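Local coordinates for uncharacterized protein PF1083 (PDB 3NRN) that binds AMP in the crystal and is probably an oxidoreductase of the flavin-containing amine oxidase family, though its true function is unknown, at residues Leu123-Ile134 with Leu160-Lys170; Ser267-Pro277 with Phe341-Tyr352. All coordinates share one frame; numbering follows the deposited sequence.

Contact 1 (Leu123-Ile134 with Leu160-Lys170)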
loop_
_atom_site.group_PDB
_atom_site.type_symbol
_atom_site.label_atom_id
_atom_site.label_comp_id
_atom_site.label_asym_id
_atom_site.label_seq_id
_atom_site.Cartn_x
_atom_site.Cartn_y
_atom_site.Cartn_z
ATOM N N LEU A 123 -3.214 -13.432 -20.103
ATOM C CA LEU A 123 -2.324 -12.285 -19.966
ATOM C C LEU A 123 -1.369 -12.169 -21.153
ATOM O O LEU A 123 -1.141 -13.135 -21.878
ATOM C CB LEU A 123 -1.523 -12.400 -18.668
ATOM C CG LEU A 123 -2.346 -12.429 -17.377
ATOM C CD1 LEU A 123 -1.429 -12.656 -16.194
ATOM C CD2 LEU A 123 -3.111 -11.126 -17.216
ATOM N N PRO A 124 -0.791 -10.975 -21.361
ATOM C CA PRO A 124 0.139 -10.734 -22.465
ATOM C C PRO A 124 1.489 -11.442 -22.378
ATOM O O PRO A 124 2.226 -11.293 -21.401
ATOM C CB PRO A 124 0.287 -9.215 -22.459
ATOM C CG PRO A 124 0.122 -8.872 -21.016
ATOM C CD PRO A 124 -1.052 -9.729 -20.620
ATOM N N LYS A 125 1.802 -12.210 -23.418
ATOM C CA LYS A 125 3.067 -12.933 -23.507
ATOM C C LYS A 125 4.120 -11.890 -23.874
ATOM O O LYS A 125 5.325 -12.129 -23.782
ATOM C CB LYS A 125 2.978 -14.004 -24.603
ATOM C CG LYS A 125 4.251 -14.817 -24.848
ATOM C CD LYS A 125 4.460 -15.919 -23.814
ATOM C CE LYS A 125 4.921 -15.366 -22.477
ATOM N NZ LYS A 125 6.228 -14.660 -22.595
ATOM N N GLU A 126 3.636 -10.725 -24.288
ATOM C CA GLU A 126 4.486 -9.608 -24.677
ATOM C C GLU A 126 5.329 -9.117 -23.501
ATOM O O GLU A 126 4.873 -9.110 -22.355
ATOM C CB GLU A 126 3.622 -8.441 -25.175
ATOM C CG GLU A 126 2.718 -8.747 -26.365
ATOM C CD GLU A 126 3.403 -8.509 -27.698
ATOM O OE1 GLU A 126 3.923 -7.392 -27.906
ATOM O OE2 GLU A 126 3.416 -9.431 -28.540
ATOM N N GLU A 127 6.562 -8.715 -23.795
ATOM C CA GLU A 127 7.456 -8.178 -22.777
ATOM C C GLU A 127 7.850 -6.779 -23.229
ATOM O O GLU A 127 9.000 -6.516 -23.578
ATOM C CB GLU A 127 8.705 -9.055 -22.598
ATOM C CG GLU A 127 9.489 -9.352 -23.865
ATOM C CD GLU A 127 9.052 -10.642 -24.535
ATOM O OE1 GLU A 127 7.892 -10.719 -24.994
ATOM O OE2 GLU A 127 9.876 -11.582 -24.596
ATOM N N ILE A 128 6.866 -5.887 -23.227
ATOM C CA ILE A 128 7.065 -4.506 -23.641
ATOM C C ILE A 128 6.442 -3.562 -22.611
ATOM O O ILE A 128 5.630 -3.980 -21.785
ATOM C CB ILE A 128 6.404 -4.258 -25.006
ATOM C CG1 ILE A 128 4.897 -4.503 -24.897
ATOM C CG2 ILE A 128 7.016 -5.177 -26.056
ATOM C CD1 ILE A 128 4.153 -4.356 -26.205
ATOM N N PRO A 129 6.814 -2.271 -22.651
ATOM C CA PRO A 129 6.262 -1.299 -21.702
ATOM C C PRO A 129 4.745 -1.299 -21.770
ATOM O O PRO A 129 4.169 -1.600 -22.811
ATOM C CB PRO A 129 6.856 0.023 -22.179
ATOM C CG PRO A 129 8.168 -0.390 -22.755
ATOM C CD PRO A 129 7.796 -1.627 -23.540
ATOM N N ALA A 130 4.104 -0.944 -20.660
ATOM C CA ALA A 130 2.650 -0.908 -20.595
ATOM C C ALA A 130 2.041 0.117 -21.558
ATOM O O ALA A 130 1.009 -0.141 -22.171
ATOM C CB ALA A 130 2.201 -0.618 -19.161
ATOM N N ASP A 131 2.679 1.276 -21.694
ATOM C CA ASP A 131 2.165 2.314 -22.587
ATOM C C ASP A 131 2.240 1.859 -24.040
ATOM O O ASP A 131 1.414 2.235 -24.869
ATOM C CB ASP A 131 2.959 3.614 -22.407
ATOM C CG ASP A 131 4.396 3.497 -22.885
ATOM O OD1 ASP A 131 5.090 2.546 -22.475
ATOM O OD2 ASP A 131 4.835 4.364 -23.670
ATOM N N GLU A 132 3.232 1.031 -24.338
ATOM C CA GLU A 132 3.426 0.524 -25.685
ATOM C C GLU A 132 2.342 -0.484 -26.034
ATOM O O GLU A 132 1.765 -0.436 -27.123
ATOM C CB GLU A 132 4.796 -0.138 -25.790
ATOM C CG GLU A 132 5.329 -0.244 -27.201
ATOM C CD GLU A 132 6.797 -0.615 -27.229
ATOM O OE1 GLU A 132 7.117 -1.818 -27.122
ATOM O OE2 GLU A 132 7.633 0.308 -27.345
ATOM N N TRP A 133 2.059 -1.388 -25.100
ATOM C CA TRP A 133 1.054 -2.412 -25.333
ATOM C C TRP A 133 -0.360 -1.838 -25.395
ATOM O O TRP A 133 -1.209 -2.358 -26.116
ATOM C CB TRP A 133 1.194 -3.530 -24.281
ATOM C CG TRP A 133 0.088 -3.690 -23.284
ATOM C CD1 TRP A 133 -0.271 -2.816 -22.297
ATOM C CD2 TRP A 133 -0.762 -4.832 -23.135
ATOM N NE1 TRP A 133 -1.288 -3.348 -21.539
ATOM C CE2 TRP A 133 -1.609 -4.584 -22.032
ATOM C CE3 TRP A 133 -0.887 -6.045 -23.824
ATOM C CZ2 TRP A 133 -2.573 -5.500 -21.605
ATOM C CZ3 TRP A 133 -1.843 -6.956 -23.400
ATOM C CH2 TRP A 133 -2.672 -6.679 -22.297
ATOM N N ILE A 134 -0.611 -0.753 -24.666
ATOM C CA ILE A 134 -1.929 -0.128 -24.701
ATOM C C ILE A 134 -2.140 0.512 -26.081
ATOM O O ILE A 134 -3.208 0.387 -26.674
ATOM C CB ILE A 134 -2.075 0.953 -23.589
ATOM C CG1 ILE A 134 -2.120 0.282 -22.211
ATOM C CG2 ILE A 134 -3.345 1.782 -23.812
ATOM C CD1 ILE A 134 -3.275 -0.692 -22.024
ATOM N N LEU A 160 3.462 5.134 -16.744
ATOM C CA LEU A 160 2.972 3.959 -17.446
ATOM C C LEU A 160 4.115 3.210 -18.138
ATOM O O LEU A 160 4.158 1.977 -18.132
ATOM C CB LEU A 160 1.910 4.380 -18.462
ATOM C CG LEU A 160 0.949 3.292 -18.939
ATOM C CD1 LEU A 160 0.332 2.574 -17.748
ATOM C CD2 LEU A 160 -0.135 3.925 -19.788
ATOM N N SER A 161 5.052 3.955 -18.717
ATOM C CA SER A 161 6.184 3.337 -19.401
ATOM C C SER A 161 7.107 2.593 -18.434
ATOM O O SER A 161 7.973 1.829 -18.862
ATOM C CB SER A 161 6.981 4.392 -20.188
ATOM O OG SER A 161 7.439 5.443 -19.349
ATOM N N ASP A 162 6.918 2.805 -17.133
ATOM C CA ASP A 162 7.742 2.132 -16.133
ATOM C C ASP A 162 7.178 0.772 -15.730
ATOM O O ASP A 162 7.831 0.006 -15.018
ATOM C CB ASP A 162 7.905 3.003 -14.888
ATOM C CG ASP A 162 8.788 4.210 -15.135
ATOM O OD1 ASP A 162 9.879 4.036 -15.713
ATOM O OD2 ASP A 162 8.396 5.328 -14.744
ATOM N N LEU A 163 5.962 0.479 -16.172
ATOM C CA LEU A 163 5.327 -0.802 -15.872
ATOM C C LEU A 163 5.405 -1.696 -17.105
ATOM O O LEU A 163 5.411 -1.199 -18.230
ATOM C CB LEU A 163 3.854 -0.596 -15.502
ATOM C CG LEU A 163 3.492 0.076 -14.172
ATOM C CD1 LEU A 163 1.998 0.370 -14.149
ATOM C CD2 LEU A 163 3.870 -0.833 -13.008
ATOM N N THR A 164 5.485 -3.008 -16.900
ATOM C CA THR A 164 5.517 -3.938 -18.026
ATOM C C THR A 164 4.055 -4.177 -18.397
ATOM O O THR A 164 3.163 -3.894 -17.601
ATOM C CB THR A 164 6.162 -5.287 -17.642
ATOM O OG1 THR A 164 5.372 -5.927 -16.634
ATOM C CG2 THR A 164 7.585 -5.074 -17.111
ATOM N N ALA A 165 3.802 -4.685 -19.596
ATOM C CA ALA A 165 2.428 -4.930 -20.014
ATOM C C ALA A 165 1.811 -5.964 -19.080
ATOM O O ALA A 165 0.641 -5.886 -18.740
ATOM C CB ALA A 165 2.396 -5.431 -21.458
ATOM N N LEU A 166 2.626 -6.929 -18.672
ATOM C CA LEU A 166 2.192 -7.996 -17.786
ATOM C C LEU A 166 1.787 -7.469 -16.415
ATOM O O LEU A 166 0.760 -7.869 -15.873
ATOM C CB LEU A 166 3.311 -9.031 -17.635
ATOM C CG LEU A 166 2.974 -10.283 -16.821
ATOM C CD1 LEU A 166 1.747 -10.972 -17.404
ATOM C CD2 LEU A 166 4.162 -11.216 -16.829
ATOM N N GLU A 167 2.593 -6.573 -15.852
ATOM C CA GLU A 167 2.282 -6.014 -14.543
ATOM C C GLU A 167 0.972 -5.247 -14.590
ATOM O O GLU A 167 0.124 -5.415 -13.714
ATOM C CB GLU A 167 3.409 -5.099 -14.063
ATOM C CG GLU A 167 3.169 -4.451 -12.702
ATOM C CD GLU A 167 2.768 -5.446 -11.625
ATOM O OE1 GLU A 167 3.281 -6.580 -11.633
ATOM O OE2 GLU A 167 1.945 -5.086 -10.755
ATOM N N LEU A 168 0.798 -4.412 -15.613
ATOM C CA LEU A 168 -0.441 -3.646 -15.739
ATOM C C LEU A 168 -1.623 -4.585 -15.925
ATOM O O LEU A 168 -2.699 -4.367 -15.367
ATOM C CB LEU A 168 -0.384 -2.684 -16.934
ATOM C CG LEU A 168 -1.701 -1.932 -17.169
ATOM C CD1 LEU A 168 -1.975 -1.030 -15.980
ATOM C CD2 LEU A 168 -1.633 -1.113 -18.449
ATOM N N ALA A 169 -1.418 -5.625 -16.728
ATOM C CA ALA A 169 -2.468 -6.601 -16.987
ATOM C C ALA A 169 -2.886 -7.264 -15.678
ATOM O O ALA A 169 -4.071 -7.453 -15.422
ATOM C CB ALA A 169 -1.976 -7.656 -17.978
ATOM N N LYS A 170 -1.909 -7.617 -14.852
ATOM C CA LYS A 170 -2.211 -8.263 -13.577
ATOM C C LYS A 170 -2.937 -7.325 -12.619
ATOM O O LYS A 170 -3.813 -7.751 -11.863
ATOM C CB LYS A 170 -0.926 -8.811 -12.952
ATOM C CG LYS A 170 -0.392 -10.032 -13.696
ATOM C CD LYS A 170 0.917 -10.505 -13.118
ATOM C CE LYS A 170 1.351 -11.815 -13.744
ATOM N NZ LYS A 170 2.647 -12.292 -13.176
#
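Ala165 sets its methyl over one face of the Trp133 indole, a CH-pi contact between the starts of two helices, 130-137 and 165-178, each entered through an N-cap residue, Pro129 and Thr164. Ala165 CB stands 3.7 Å from the centroid of the five-membered ring of Trp133, 22° off the ring normal, and comes nearest the ring at CG. A chi1 of 113°, well away from a staggered value, turns the indole to this position. Leu168 CD2 meets the same ring differently, at its edge near the plane, lying 3.8 Å from Trp133 NE1. That nitrogen is buried here with no polar partner in the model.

The backbones are tied together just ahead of the indole and the Ala165 methyl by a single bridge, Pro129 with Thr164. Ala165 N gives its hydrogen to Ile128 O at 2.9 Å, and Ala130 N donates to Leu163 O at 2.8 Å. The short segments of the two helices then diverge at 76°, their axes 9.0 Å apart at closest. Thr164 OG1 accepts from Glu167 N, capping the second helix.

Near this bridge, the Ala130 methyl fits among Leu160, Leu163 and Leu168. CD2 of Leu168 also reaches Ile134, the two side chains crossing at about a right angle; helix 142-156 adds Leu145 and Leu148 against Ile134. Farther along helix 165-178, Leu123 splits its branches: CD2 goes to the Ala169 methyl, while CD1 lies against the aliphatic chain of Lys170 and the CD1 of Leu166. CG of Leu166, anti to the backbone N, brings that methyl across to Leu123. The ring of Pro124 completes the fit, its CD pressed to 3.5 Å from Ala169 CB, tighter than ordinary carbon contact.

Contact 2 (Ser267-Pro277 with Phe341-Tyr352)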
loop_
_atom_site.group_PDB
_atom_site.type_symbol
_atom_site.label_atom_id
_atom_site.label_comp_id
_atom_site.label_asym_id
_atom_site.label_seq_id
_atom_site.Cartn_x
_atom_site.Cartn_y
_atom_site.Cartn_z
ATOM N N SER A 267 10.719 4.618 -5.036
ATOM C CA SER A 267 9.979 5.608 -5.811
ATOM C C SER A 267 9.260 6.531 -4.837
ATOM O O SER A 267 8.317 6.113 -4.162
ATOM C CB SER A 267 8.955 4.919 -6.721
ATOM O OG SER A 267 9.594 4.086 -7.679
ATOM N N GLU A 268 9.710 7.781 -4.758
ATOM C CA GLU A 268 9.109 8.747 -3.850
ATOM C C GLU A 268 7.735 9.249 -4.270
ATOM O O GLU A 268 7.361 9.200 -5.443
ATOM C CB GLU A 268 10.025 9.956 -3.656
ATOM C CG GLU A 268 11.138 9.759 -2.644
ATOM C CD GLU A 268 12.456 9.409 -3.294
ATOM O OE1 GLU A 268 12.910 10.187 -4.163
ATOM O OE2 GLU A 268 13.039 8.363 -2.937
ATOM N N GLY A 269 6.996 9.742 -3.284
ATOM C CA GLY A 269 5.671 10.276 -3.527
ATOM C C GLY A 269 5.396 11.439 -2.591
ATOM O O GLY A 269 6.054 11.598 -1.560
ATOM N N ILE A 270 4.428 12.269 -2.954
ATOM C CA ILE A 270 4.072 13.401 -2.128
ATOM C C ILE A 270 2.585 13.339 -1.844
ATOM O O ILE A 270 1.781 13.074 -2.739
ATOM C CB ILE A 270 4.419 14.758 -2.813
ATOM C CG1 ILE A 270 5.934 14.864 -3.018
ATOM C CG2 ILE A 270 3.933 15.921 -1.949
ATOM C CD1 ILE A 270 6.416 16.219 -3.496
ATOM N N LYS A 271 2.235 13.561 -0.583
ATOM C CA LYS A 271 0.850 13.550 -0.148
ATOM C C LYS A 271 0.436 14.955 0.256
ATOM O O LYS A 271 1.162 15.649 0.966
ATOM C CB LYS A 271 0.674 12.605 1.039
ATOM C CG LYS A 271 0.174 11.219 0.668
ATOM C CD LYS A 271 0.305 10.257 1.837
ATOM C CE LYS A 271 -0.396 10.772 3.089
ATOM N NZ LYS A 271 -0.028 9.935 4.270
ATOM N N PHE A 272 -0.732 15.370 -0.213
ATOM C CA PHE A 272 -1.260 16.688 0.097
ATOM C C PHE A 272 -2.512 16.539 0.944
ATOM O O PHE A 272 -3.480 15.902 0.538
ATOM C CB PHE A 272 -1.591 17.436 -1.200
ATOM C CG PHE A 272 -0.381 17.770 -2.026
ATOM C CD1 PHE A 272 0.291 18.973 -1.843
ATOM C CD2 PHE A 272 0.116 16.860 -2.957
ATOM C CE1 PHE A 272 1.441 19.269 -2.576
ATOM C CE2 PHE A 272 1.265 17.146 -3.695
ATOM C CZ PHE A 272 1.929 18.353 -3.503
ATOM N N ASN A 273 -2.479 17.117 2.136
ATOM C CA ASN A 273 -3.621 17.066 3.037
ATOM C C ASN A 273 -4.264 18.450 2.944
ATOM O O ASN A 273 -3.661 19.443 3.344
ATOM C CB ASN A 273 -3.136 16.773 4.458
ATOM C CG ASN A 273 -2.367 15.455 4.553
ATOM O OD1 ASN A 273 -2.961 14.380 4.548
ATOM N ND2 ASN A 273 -1.041 15.539 4.623
ATOM N N LEU A 274 -5.480 18.505 2.405
ATOM C CA LEU A 274 -6.188 19.768 2.201
ATOM C C LEU A 274 -7.465 19.898 3.028
ATOM O O LEU A 274 -8.316 19.011 3.013
ATOM C CB LEU A 274 -6.534 19.911 0.712
ATOM C CG LEU A 274 -7.132 21.226 0.203
ATOM C CD1 LEU A 274 -6.056 22.304 0.193
ATOM C CD2 LEU A 274 -7.684 21.025 -1.204
ATOM N N ALA A 275 -7.597 21.012 3.741
ATOM C CA ALA A 275 -8.779 21.257 4.568
ATOM C C ALA A 275 -9.765 22.156 3.826
ATOM O O ALA A 275 -9.620 23.378 3.818
ATOM C CB ALA A 275 -8.370 21.905 5.885
ATOM N N VAL A 276 -10.763 21.542 3.201
ATOM C CA VAL A 276 -11.767 22.286 2.455
ATOM C C VAL A 276 -12.990 22.567 3.332
ATOM O O VAL A 276 -13.584 21.654 3.909
ATOM C CB VAL A 276 -12.207 21.515 1.182
ATOM C CG1 VAL A 276 -10.985 21.149 0.346
ATOM C CG2 VAL A 276 -12.971 20.265 1.561
ATOM N N PRO A 277 -13.366 23.848 3.459
ATOM C CA PRO A 277 -14.520 24.244 4.271
ATOM C C PRO A 277 -15.847 23.741 3.710
ATOM O O PRO A 277 -16.054 23.733 2.496
ATOM C CB PRO A 277 -14.441 25.770 4.259
ATOM C CG PRO A 277 -12.976 26.038 4.096
ATOM C CD PRO A 277 -12.587 25.029 3.049
ATOM N N PHE A 341 -9.922 23.269 -5.878
ATOM C CA PHE A 341 -10.595 23.645 -4.635
ATOM C C PHE A 341 -10.181 25.064 -4.243
ATOM O O PHE A 341 -9.238 25.252 -3.472
ATOM C CB PHE A 341 -10.205 22.693 -3.503
ATOM C CG PHE A 341 -10.653 21.279 -3.712
ATOM C CD1 PHE A 341 -11.994 20.932 -3.572
ATOM C CD2 PHE A 341 -9.733 20.288 -4.035
ATOM C CE1 PHE A 341 -12.411 19.617 -3.749
ATOM C CE2 PHE A 341 -10.138 18.971 -4.214
ATOM C CZ PHE A 341 -11.482 18.633 -4.070
ATOM N N PRO A 342 -10.886 26.079 -4.767
ATOM C CA PRO A 342 -10.589 27.482 -4.470
ATOM C C PRO A 342 -10.571 27.812 -2.979
ATOM O O PRO A 342 -9.708 28.557 -2.511
ATOM C CB PRO A 342 -11.694 28.230 -5.213
ATOM C CG PRO A 342 -11.940 27.351 -6.401
ATOM C CD PRO A 342 -11.966 25.978 -5.766
ATOM N N GLU A 343 -11.517 27.248 -2.233
ATOM C CA GLU A 343 -11.614 27.511 -0.801
ATOM C C GLU A 343 -10.731 26.618 0.065
ATOM O O GLU A 343 -10.711 26.760 1.287
ATOM C CB GLU A 343 -13.070 27.374 -0.345
ATOM C CG GLU A 343 -14.057 28.166 -1.190
ATOM C CD GLU A 343 -13.667 29.625 -1.331
ATOM O OE1 GLU A 343 -13.622 30.340 -0.304
ATOM O OE2 GLU A 343 -13.400 30.059 -2.473
ATOM N N GLY A 344 -9.994 25.709 -0.563
ATOM C CA GLY A 344 -9.138 24.810 0.196
ATOM C C GLY A 344 -7.928 25.455 0.847
ATOM O O GLY A 344 -7.261 26.292 0.244
ATOM N N GLU A 345 -7.637 25.060 2.085
ATOM C CA GLU A 345 -6.489 25.599 2.805
ATOM C C GLU A 345 -5.478 24.524 3.199
ATOM O O GLU A 345 -5.750 23.673 4.043
ATOM C CB GLU A 345 -6.959 26.376 4.039
ATOM C CG GLU A 345 -8.312 25.944 4.584
ATOM C CD GLU A 345 -8.976 27.034 5.414
ATOM O OE1 GLU A 345 -10.116 26.828 5.879
ATOM O OE2 GLU A 345 -8.358 28.102 5.597
ATOM N N PRO A 346 -4.287 24.556 2.580
ATOM C CA PRO A 346 -3.192 23.611 2.819
ATOM C C PRO A 346 -2.938 23.304 4.292
ATOM O O PRO A 346 -2.710 24.210 5.092
ATOM C CB PRO A 346 -2.000 24.300 2.162
ATOM C CG PRO A 346 -2.631 24.992 0.995
ATOM C CD PRO A 346 -3.882 25.587 1.604
ATOM N N LEU A 347 -2.977 22.020 4.639
ATOM C CA LEU A 347 -2.739 21.584 6.013
ATOM C C LEU A 347 -1.326 21.047 6.180
ATOM O O LEU A 347 -0.622 21.404 7.123
ATOM C CB LEU A 347 -3.723 20.482 6.413
ATOM C CG LEU A 347 -5.165 20.829 6.777
ATOM C CD1 LEU A 347 -5.925 19.541 7.066
ATOM C CD2 LEU A 347 -5.188 21.738 7.993
ATOM N N LEU A 348 -0.918 20.181 5.256
ATOM C CA LEU A 348 0.401 19.576 5.317
ATOM C C LEU A 348 0.708 18.750 4.073
ATOM O O LEU A 348 -0.160 18.052 3.539
ATOM C CB LEU A 348 0.495 18.675 6.552
ATOM C CG LEU A 348 1.771 17.864 6.775
ATOM C CD1 LEU A 348 2.848 18.757 7.373
ATOM C CD2 LEU A 348 1.478 16.703 7.713
ATOM N N ALA A 349 1.951 18.843 3.616
ATOM C CA ALA A 349 2.402 18.084 2.464
ATOM C C ALA A 349 3.375 17.077 3.055
ATOM O O ALA A 349 4.285 17.452 3.789
ATOM C CB ALA A 349 3.115 18.992 1.473
ATOM N N GLN A 350 3.170 15.800 2.764
ATOM C CA GLN A 350 4.052 14.770 3.295
ATOM C C GLN A 350 4.829 14.087 2.183
ATOM O O GLN A 350 4.246 13.640 1.190
ATOM C CB GLN A 350 3.242 13.724 4.065
ATOM C CG GLN A 350 2.704 14.194 5.405
ATOM C CD GLN A 350 1.612 13.277 5.930
ATOM O OE1 GLN A 350 0.545 13.164 5.330
ATOM N NE2 GLN A 350 1.875 12.618 7.049
ATOM N N VAL A 351 6.145 14.014 2.356
ATOM C CA VAL A 351 7.019 13.372 1.383
ATOM C C VAL A 351 7.327 11.956 1.854
ATOM O O VAL A 351 7.794 11.758 2.973
ATOM C CB VAL A 351 8.357 14.133 1.228
ATOM C CG1 VAL A 351 9.217 13.459 0.164
ATOM C CG2 VAL A 351 8.098 15.579 0.859
ATOM N N TYR A 352 7.068 10.975 0.996
ATOM C CA TYR A 352 7.316 9.580 1.344
ATOM C C TYR A 352 8.206 8.882 0.326
ATOM O O TYR A 352 8.082 9.110 -0.877
ATOM C CB TYR A 352 5.990 8.832 1.467
ATOM C CG TYR A 352 5.159 9.245 2.661
ATOM C CD1 TYR A 352 5.624 9.043 3.962
ATOM C CD2 TYR A 352 3.902 9.826 2.496
ATOM C CE1 TYR A 352 4.860 9.409 5.069
ATOM C CE2 TYR A 352 3.126 10.195 3.599
ATOM C CZ TYR A 352 3.612 9.983 4.880
ATOM O OH TYR A 352 2.853 10.344 5.970
#
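Leu348 O is gripped twice by Asn273: the backbone N and the side-chain ND2 each donate to it at 2.9 Å. The ND2 bond comes in above the carbonyl plane, 54° out of it. Asn273 ND2 spends its other hydrogen on Gln350 OE1, also at 2.9 Å; this acceptor lies in the Asn273 amide plane, but the two amides are turned 55° apart. Asn273 is thus fixed in rotation, with CG beside its backbone N (chi1 -59°). Across the ladder, Asn273 O takes Leu347 N at 3.0 Å and, weakly, Leu348 N.

Beside Gln350, the bent Lys271 chain lays CD 3.3 Å from Tyr352 CE2, while its NZ bonds Gly52 O and Ser50 O. At the bulge itself, Leu347 CG presses to 3.5 Å from Ala275 CB. Leu274 turns to the face opposite Asn273 and Ala275, where its CD2 meets the Phe341 ring obliquely; Phe272 sits edge-to-face with Trp334 of helix 326-340.

The side chain of Tyr352 lies about 5 Å from that of Arg38, which binds AMP. Leu347 and Leu348 facing Asn273 form a classic beta bulge in an antiparallel pair at the edge of the mixed sheet.

Both contacts are partly buried and lie well out from the centre of the chain, in different elements: contact 1 joins two helix starts, while contact 2 pairs strand 345-351, outermost in its sheet, with its inner neighbour. Their centres are about 31 Å apart, and the nearest atoms, about 7 Å apart, do not touch. Contact 1 closes along the chain before contact 2 opens. Two backbone bonds and mostly apolar side chains hold the first; a ladder of backbone bonds and a polar side-chain network on one face hold the second. Contact 1 is remote from the nucleotide, whereas one end of contact 2 approaches its pocket.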